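CRISPR system Cmr subunit Cmr5 (Thermus thermophilus HB8, PDB 2ZOP) is a small all-helical subunit that probably forms part of the Cmr ribonucleoprotein complex, which defends the cell against invading genetic elements in CRISPR immunity. Local coordinates at residues A9-A20 / W103-I112. Sequence-based numbering, arbitrary orientation.
Sequences AQKAYEKVREAA and WFKRFAQALI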
ATOM      1  N   ALA A   9     -19.685 -14.244  -8.086  1.00 19.35           N
ATOM      2  CA  ALA A   9     -19.854 -15.074  -6.900  1.00 20.37           C
ATOM      3  C   ALA A   9     -20.310 -16.474  -7.278  1.00 20.63           C
ATOM      4  O   ALA A   9     -19.768 -17.462  -6.790  1.00 18.52           O
ATOM      5  CB  ALA A   9     -20.863 -14.432  -5.944  1.00 23.77           C
ATOM      6  N   GLN A  10     -21.300 -16.560  -8.164  1.00 20.63           N
ATOM      7  CA  GLN A  10     -21.806 -17.855  -8.588  1.00 21.28           C
ATOM      8  C   GLN A  10     -20.853 -18.629  -9.503  1.00 17.74           C
ATOM      9  O   GLN A  10     -20.764 -19.844  -9.399  1.00 21.76           O
ATOM     10  CB  GLN A  10     -23.190 -17.686  -9.222  1.00 21.10           C
ATOM     11  CG  GLN A  10     -24.247 -17.327  -8.155  1.00 23.85           C
ATOM     12  CD  GLN A  10     -25.630 -17.078  -8.720  1.00 25.34           C
ATOM     13  OE1 GLN A  10     -25.931 -17.450  -9.854  1.00 26.60           O
ATOM     14  NE2 GLN A  10     -26.489 -16.457  -7.915  1.00 27.04           N
ATOM     15  N   LYS A  11     -20.131 -17.936 -10.377  1.00 19.01           N
ATOM     16  CA  LYS A  11     -19.174 -18.608 -11.266  1.00 20.37           C
ATOM     17  C   LYS A  11     -18.013 -19.133 -10.424  1.00 17.10           C
ATOM     18  O   LYS A  11     -17.483 -20.216 -10.676  1.00 20.73           O
ATOM     19  CB  LYS A  11     -18.642 -17.637 -12.331  1.00 19.09           C
ATOM     20  CG  LYS A  11     -19.597 -17.384 -13.511  1.00 26.03           C
ATOM     21  CD  LYS A  11     -19.014 -16.347 -14.472  1.00 24.67           C
ATOM     22  CE  LYS A  11     -19.835 -16.222 -15.749  1.00 32.50           C
ATOM     23  NZ  LYS A  11     -19.781 -17.472 -16.562  1.00 33.94           N
ATOM     24  N   ALA A  12     -17.622 -18.355  -9.418  1.00 19.25           N
ATOM     25  CA  ALA A  12     -16.538 -18.742  -8.525  1.00 20.14           C
ATOM     26  C   ALA A  12     -16.984 -19.988  -7.779  1.00 21.12           C
ATOM     27  O   ALA A  12     -16.210 -20.922  -7.560  1.00 19.99           O
ATOM     28  CB  ALA A  12     -16.239 -17.611  -7.536  1.00 22.47           C
ATOM     29  N   TYR A  13     -18.251 -19.978  -7.386  1.00 20.23           N
ATOM     30  CA  TYR A  13     -18.860 -21.091  -6.683  1.00 20.66           C
ATOM     31  C   TYR A  13     -18.714 -22.345  -7.540  1.00 17.12           C
ATOM     32  O   TYR A  13     -18.309 -23.395  -7.052  1.00 19.52           O
ATOM     33  CB  TYR A  13     -20.340 -20.768  -6.435  1.00 23.64           C
ATOM     34  CG  TYR A  13     -21.167 -21.878  -5.832  1.00 27.21           C
ATOM     35  CD1 TYR A  13     -20.661 -22.689  -4.816  1.00 27.10           C
ATOM     36  CD2 TYR A  13     -22.494 -22.060  -6.219  1.00 32.77           C
ATOM     37  CE1 TYR A  13     -21.454 -23.648  -4.200  1.00 32.32           C
ATOM     38  CE2 TYR A  13     -23.300 -23.015  -5.607  1.00 36.54           C
ATOM     39  CZ  TYR A  13     -22.774 -23.805  -4.598  1.00 35.17           C
ATOM     40  OH  TYR A  13     -23.573 -24.743  -3.985  1.00 39.23           O
ATOM     41  N   GLU A  14     -19.016 -22.230  -8.827  1.00 18.67           N
ATOM     42  CA  GLU A  14     -18.907 -23.385  -9.711  1.00 22.61           C
ATOM     43  C   GLU A  14     -17.455 -23.852  -9.863  1.00 20.89           C
ATOM     44  O   GLU A  14     -17.173 -25.047  -9.855  1.00 19.07           O
ATOM     45  CB  GLU A  14     -19.492 -23.068 -11.085  1.00 24.36           C
ATOM     46  CG  GLU A  14     -19.470 -24.267 -12.012  1.00 35.11           C
ATOM     47  CD  GLU A  14     -20.165 -24.010 -13.330  1.00 39.36           C
ATOM     48  OE1 GLU A  14     -19.616 -23.254 -14.159  1.00 44.66           O
ATOM     49  OE2 GLU A  14     -21.265 -24.567 -13.533  1.00 41.83           O
ATOM     50  N   LYS A  15     -16.534 -22.908 -10.000  1.00 19.21           N
ATOM     51  CA  LYS A  15     -15.122 -23.260 -10.136  1.00 18.77           C
ATOM     52  C   LYS A  15     -14.624 -24.012  -8.898  1.00 18.14           C
ATOM     53  O   LYS A  15     -13.871 -24.983  -9.006  1.00 21.97           O
ATOM     54  CB  LYS A  15     -14.286 -21.997 -10.346  1.00 17.36           C
ATOM     55  CG  LYS A  15     -14.627 -21.230 -11.619  1.00 21.18           C
ATOM     56  CD  LYS A  15     -14.278 -22.064 -12.842  1.00 26.24           C
ATOM     57  CE  LYS A  15     -14.523 -21.303 -14.135  1.00 29.47           C
ATOM     58  NZ  LYS A  15     -13.941 -22.039 -15.291  1.00 33.79           N
ATOM     59  N   VAL A  16     -15.051 -23.576  -7.721  1.00 17.10           N
ATOM     60  CA  VAL A  16     -14.620 -24.227  -6.487  1.00 15.56           C
ATOM     61  C   VAL A  16     -15.245 -25.615  -6.308  1.00 17.96           C
ATOM     62  O   VAL A  16     -14.569 -26.552  -5.863  1.00 17.75           O
ATOM     63  CB  VAL A  16     -14.935 -23.346  -5.249  1.00 14.98           C
ATOM     64  CG1 VAL A  16     -14.557 -24.085  -3.971  1.00 16.18           C
ATOM     65  CG2 VAL A  16     -14.148 -22.034  -5.332  1.00 11.09           C
ATOM     66  N   ARG A  17     -16.522 -25.754  -6.656  1.00 19.66           N
ATOM     67  CA  ARG A  17     -17.188 -27.049  -6.533  1.00 23.76           C
ATOM     68  C   ARG A  17     -16.469 -28.050  -7.437  1.00 21.48           C
ATOM     69  O   ARG A  17     -16.360 -29.230  -7.109  1.00 22.30           O
ATOM     70  CB  ARG A  17     -18.675 -26.951  -6.924  1.00 23.57           C
ATOM     71  CG  ARG A  17     -18.931 -26.603  -8.387  1.00 31.33           C
ATOM     72  CD  ARG A  17     -20.420 -26.417  -8.730  1.00 34.31           C
ATOM     73  NE  ARG A  17     -21.171 -27.668  -8.832  1.00 37.08           N
ATOM     74  CZ  ARG A  17     -22.239 -27.826  -9.617  1.00 42.65           C
ATOM     75  NH1 ARG A  17     -22.669 -26.813 -10.361  1.00 41.95           N
ATOM     76  NH2 ARG A  17     -22.882 -28.990  -9.667  1.00 42.05           N
ATOM     77  N   GLU A  18     -15.965 -27.571  -8.572  1.00 21.29           N
ATOM     78  CA  GLU A  18     -15.249 -28.441  -9.499  1.00 21.25           C
ATOM     79  C   GLU A  18     -13.860 -28.813  -8.958  1.00 22.35           C
ATOM     80  O   GLU A  18     -13.456 -29.973  -9.030  1.00 19.85           O
ATOM     81  CB  GLU A  18     -15.146 -27.769 -10.877  1.00 21.78           C
ATOM     82  CG  GLU A  18     -16.491 -27.709 -11.604  1.00 25.07           C
ATOM     83  CD  GLU A  18     -16.486 -26.787 -12.819  1.00 31.01           C
ATOM     84  OE1 GLU A  18     -17.521 -26.716 -13.515  1.00 34.78           O
ATOM     85  OE2 GLU A  18     -15.458 -26.129 -13.079  1.00 30.05           O
ATOM     86  N   ALA A  19     -13.138 -27.843  -8.398  1.00 19.03           N
ATOM     87  CA  ALA A  19     -11.813 -28.125  -7.832  1.00 18.47           C
ATOM     88  C   ALA A  19     -11.928 -29.110  -6.655  1.00 17.07           C
ATOM     89  O   ALA A  19     -11.019 -29.896  -6.391  1.00 16.52           O
ATOM     90  CB  ALA A  19     -11.150 -26.831  -7.362  1.00 16.56           C
ATOM     91  N   ALA A  20     -13.057 -29.069  -5.958  1.00 16.97           N
ATOM     92  CA  ALA A  20     -13.276 -29.956  -4.819  1.00 18.22           C
ATOM     93  C   ALA A  20     -13.287 -31.432  -5.229  1.00 19.51           C
ATOM     94  O   ALA A  20     -13.106 -32.315  -4.392  1.00 20.79           O
ATOM     95  CB  ALA A  20     -14.597 -29.596  -4.130  1.00 14.88           C
ATOM     96  N   TRP A 103     -14.535 -14.186  -3.281  1.00 14.80           N
ATOM     97  CA  TRP A 103     -15.561 -15.215  -3.435  1.00 15.53           C
ATOM     98  C   TRP A 103     -14.923 -16.597  -3.522  1.00 15.94           C
ATOM     99  O   TRP A 103     -15.416 -17.549  -2.925  1.00 15.33           O
ATOM    100  CB  TRP A 103     -16.433 -14.940  -4.671  1.00 17.05           C
ATOM    101  CG  TRP A 103     -17.385 -13.805  -4.448  1.00 16.75           C
ATOM    102  CD1 TRP A 103     -17.457 -12.648  -5.163  1.00 19.94           C
ATOM    103  CD2 TRP A 103     -18.370 -13.696  -3.405  1.00 18.49           C
ATOM    104  NE1 TRP A 103     -18.419 -11.821  -4.630  1.00 19.46           N
ATOM    105  CE2 TRP A 103     -18.995 -12.436  -3.551  1.00 22.50           C
ATOM    106  CE3 TRP A 103     -18.781 -14.537  -2.361  1.00 19.70           C
ATOM    107  CZ2 TRP A 103     -20.012 -11.993  -2.692  1.00 20.21           C
ATOM    108  CZ3 TRP A 103     -19.795 -14.100  -1.504  1.00 20.35           C
ATOM    109  CH2 TRP A 103     -20.398 -12.834  -1.677  1.00 20.84           C
ATOM    110  N   PHE A 104     -13.828 -16.710  -4.263  1.00 14.09           N
ATOM    111  CA  PHE A 104     -13.125 -17.985  -4.373  1.00 16.29           C
ATOM    112  C   PHE A 104     -12.706 -18.403  -2.967  1.00 17.13           C
ATOM    113  O   PHE A 104     -12.842 -19.570  -2.580  1.00 13.41           O
ATOM    114  CB  PHE A 104     -11.877 -17.835  -5.247  1.00 12.81           C
ATOM    115  CG  PHE A 104     -12.135 -18.037  -6.712  1.00 12.71           C
ATOM    116  CD1 PHE A 104     -12.074 -19.313  -7.274  1.00 13.66           C
ATOM    117  CD2 PHE A 104     -12.444 -16.961  -7.530  1.00 12.02           C
ATOM    118  CE1 PHE A 104     -12.316 -19.512  -8.624  1.00 13.33           C
ATOM    119  CE2 PHE A 104     -12.689 -17.148  -8.888  1.00 14.40           C
ATOM    120  CZ  PHE A 104     -12.625 -18.428  -9.437  1.00 15.45           C
ATOM    121  N   LYS A 105     -12.195 -17.435  -2.212  1.00 15.18           N
ATOM    122  CA  LYS A 105     -11.760 -17.681  -0.842  1.00 16.38           C
ATOM    123  C   LYS A 105     -12.905 -18.183   0.030  1.00 15.22           C
ATOM    124  O   LYS A 105     -12.782 -19.195   0.723  1.00 14.24           O
ATOM    125  CB  LYS A 105     -11.174 -16.398  -0.243  1.00 17.40           C
ATOM    126  CG  LYS A 105     -10.834 -16.506   1.240  1.00 20.04           C
ATOM    127  CD  LYS A 105     -10.015 -15.313   1.705  1.00 24.08           C
ATOM    128  CE  LYS A 105      -9.778 -15.364   3.209  1.00 26.94           C
ATOM    129  NZ  LYS A 105     -11.066 -15.165   3.953  1.00 33.14           N
ATOM    130  N   ARG A 106     -14.019 -17.465  -0.003  1.00 13.13           N
ATOM    131  CA  ARG A 106     -15.189 -17.829   0.784  1.00 17.37           C
ATOM    132  C   ARG A 106     -15.725 -19.220   0.450  1.00 18.37           C
ATOM    133  O   ARG A 106     -16.011 -20.006   1.349  1.00 17.75           O
ATOM    134  CB  ARG A 106     -16.286 -16.780   0.591  1.00 16.31           C
ATOM    135  CG  ARG A 106     -15.944 -15.451   1.256  1.00 14.99           C
ATOM    136  CD  ARG A 106     -16.775 -14.323   0.689  1.00 16.94           C
ATOM    137  NE  ARG A 106     -16.308 -13.022   1.155  1.00 21.98           N
ATOM    138  CZ  ARG A 106     -16.629 -11.871   0.579  1.00 22.66           C
ATOM    139  NH1 ARG A 106     -17.421 -11.866  -0.487  1.00 23.96           N
ATOM    140  NH2 ARG A 106     -16.144 -10.729   1.054  1.00 22.82           N
ATOM    141  N   PHE A 107     -15.868 -19.523  -0.837  1.00 19.18           N
ATOM    142  CA  PHE A 107     -16.366 -20.835  -1.215  1.00 19.85           C
ATOM    143  C   PHE A 107     -15.351 -21.940  -0.973  1.00 16.95           C
ATOM    144  O   PHE A 107     -15.731 -23.089  -0.772  1.00 18.07           O
ATOM    145  CB  PHE A 107     -16.859 -20.827  -2.667  1.00 17.24           C
ATOM    146  CG  PHE A 107     -18.217 -20.204  -2.822  1.00 21.28           C
ATOM    147  CD1 PHE A 107     -19.333 -20.803  -2.241  1.00 19.68           C
ATOM    148  CD2 PHE A 107     -18.371 -18.979  -3.464  1.00 17.55           C
ATOM    149  CE1 PHE A 107     -20.583 -20.188  -2.288  1.00 18.66           C
ATOM    150  CE2 PHE A 107     -19.620 -18.354  -3.516  1.00 19.79           C
ATOM    151  CZ  PHE A 107     -20.727 -18.963  -2.922  1.00 16.95           C
ATOM    152  N   ALA A 108     -14.064 -21.603  -0.982  1.00 16.95           N
ATOM    153  CA  ALA A 108     -13.034 -22.608  -0.708  1.00 17.91           C
ATOM    154  C   ALA A 108     -13.118 -22.990   0.773  1.00 17.06           C
ATOM    155  O   ALA A 108     -12.958 -24.160   1.133  1.00 20.66           O
ATOM    156  CB  ALA A 108     -11.634 -22.062  -1.032  1.00 15.74           C
ATOM    157  N   GLN A 109     -13.374 -21.999   1.624  1.00 17.12           N
ATOM    158  CA  GLN A 109     -13.493 -22.216   3.071  1.00 18.92           C
ATOM    159  C   GLN A 109     -14.698 -23.083   3.405  1.00 17.50           C
ATOM    160  O   GLN A 109     -14.659 -23.880   4.330  1.00 19.07           O
ATOM    161  CB  GLN A 109     -13.648 -20.876   3.808  1.00 16.31           C
ATOM    162  CG  GLN A 109     -12.372 -20.078   3.954  1.00 25.33           C
ATOM    163  CD  GLN A 109     -11.483 -20.596   5.075  1.00 26.97           C
ATOM    164  OE1 GLN A 109     -11.043 -21.746   5.050  1.00 24.13           O
ATOM    165  NE2 GLN A 109     -11.215 -19.742   6.064  1.00 28.03           N
ATOM    166  N   ALA A 110     -15.774 -22.912   2.645  1.00 18.81           N
ATOM    167  CA  ALA A 110     -16.998 -23.664   2.872  1.00 22.22           C
ATOM    168  C   ALA A 110     -17.064 -25.031   2.191  1.00 23.86           C
ATOM    169  O   ALA A 110     -17.732 -25.937   2.691  1.00 22.08           O
ATOM    170  CB  ALA A 110     -18.189 -22.836   2.428  1.00 22.12           C
ATOM    171  N   LEU A 111     -16.369 -25.177   1.066  1.00 21.67           N
ATOM    172  CA  LEU A 111     -16.420 -26.410   0.280  1.00 23.13           C
ATOM    173  C   LEU A 111     -15.200 -27.331   0.308  1.00 23.12           C
ATOM    174  O   LEU A 111     -15.311 -28.513  -0.007  1.00 20.73           O
ATOM    175  CB  LEU A 111     -16.734 -26.056  -1.175  1.00 22.08           C
ATOM    176  CG  LEU A 111     -17.987 -25.202  -1.411  1.00 25.63           C
ATOM    177  CD1 LEU A 111     -18.127 -24.883  -2.896  1.00 23.95           C
ATOM    178  CD2 LEU A 111     -19.219 -25.957  -0.901  1.00 27.07           C
ATOM    179  N   ILE A 112     -14.037 -26.797   0.662  1.00 21.99           N
ATOM    180  CA  ILE A 112     -12.825 -27.604   0.699  1.00 24.41           C
ATOM    181  C   ILE A 112     -12.256 -27.651   2.115  1.00 25.65           C
ATOM    182  O   ILE A 112     -11.810 -26.635   2.643  1.00 25.36           O
ATOM    183  CB  ILE A 112     -11.766 -27.024  -0.274  1.00 21.90           C
ATOM    184  CG1 ILE A 112     -12.337 -26.996  -1.696  1.00 19.73           C
ATOM    185  CG2 ILE A 112     -10.495 -27.849  -0.225  1.00 19.94           C
ATOM    186  CD1 ILE A 112     -11.418 -26.387  -2.732  1.00 22.75           C
TER
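Val16 enters helix 87-111 as a knob into the hole formed by Phe104, Phe107, Ala108 and Leu111. Its two methyl groups divide the work: Val16 CG1, anti to the backbone N (chi1 176°), lies 3.6 Å from Phe107 O and also meets CD1 of Leu111, while CG2 packs between Phe104 CD1 and the CB of Phe107. The buried Phe104 ring extends across to helix 4-19, where Ala12 CB sits over one of its faces, 4.0 Å from the centroid, and Lys15 CB approaches CE1 obliquely at 3.6 Å. Leu62 and Val69 of helix 57-69 and Tyr28 of helix 25-42 also touch this ring, which thus ties the contact to the interior of the bundle. The lysine chain runs beside the ring in the same direction, bends at chi2 and carries its amine away from helix 87-111.

The solvent side is more exposed but no less close: a row of rings and small side chains. Tyr13 CB stands over the centre of the Phe107 ring, and the two aromatic planes are inclined at 32° with CD1 of Tyr13 3.5 Å from CD1 of Phe107. Leu111 CD1 meets the edge of the tyrosine ring at CE1. Near the start of both segments, Ala9 CB lies over one face of the Trp103 indole, 3.6 Å from the centroid of the five-membered ring, while on the opposite face Arg106 NH1, from the tryptophan's own helix, stands toward the rim. The packing is looser at the far end, where Ala20 CB lies 4.2 Å from Ile112 CG1.

No hydrogen bond joins the segments, whose axes approach to 8.7 Å and cross at -43°. One Val16 knob, flanked by CH-pi contacts of alanine and tyrosine CB atoms on aromatic rings, thus joins the first and last helices of the all-alpha Cmr5 fold, running in broadly the same direction.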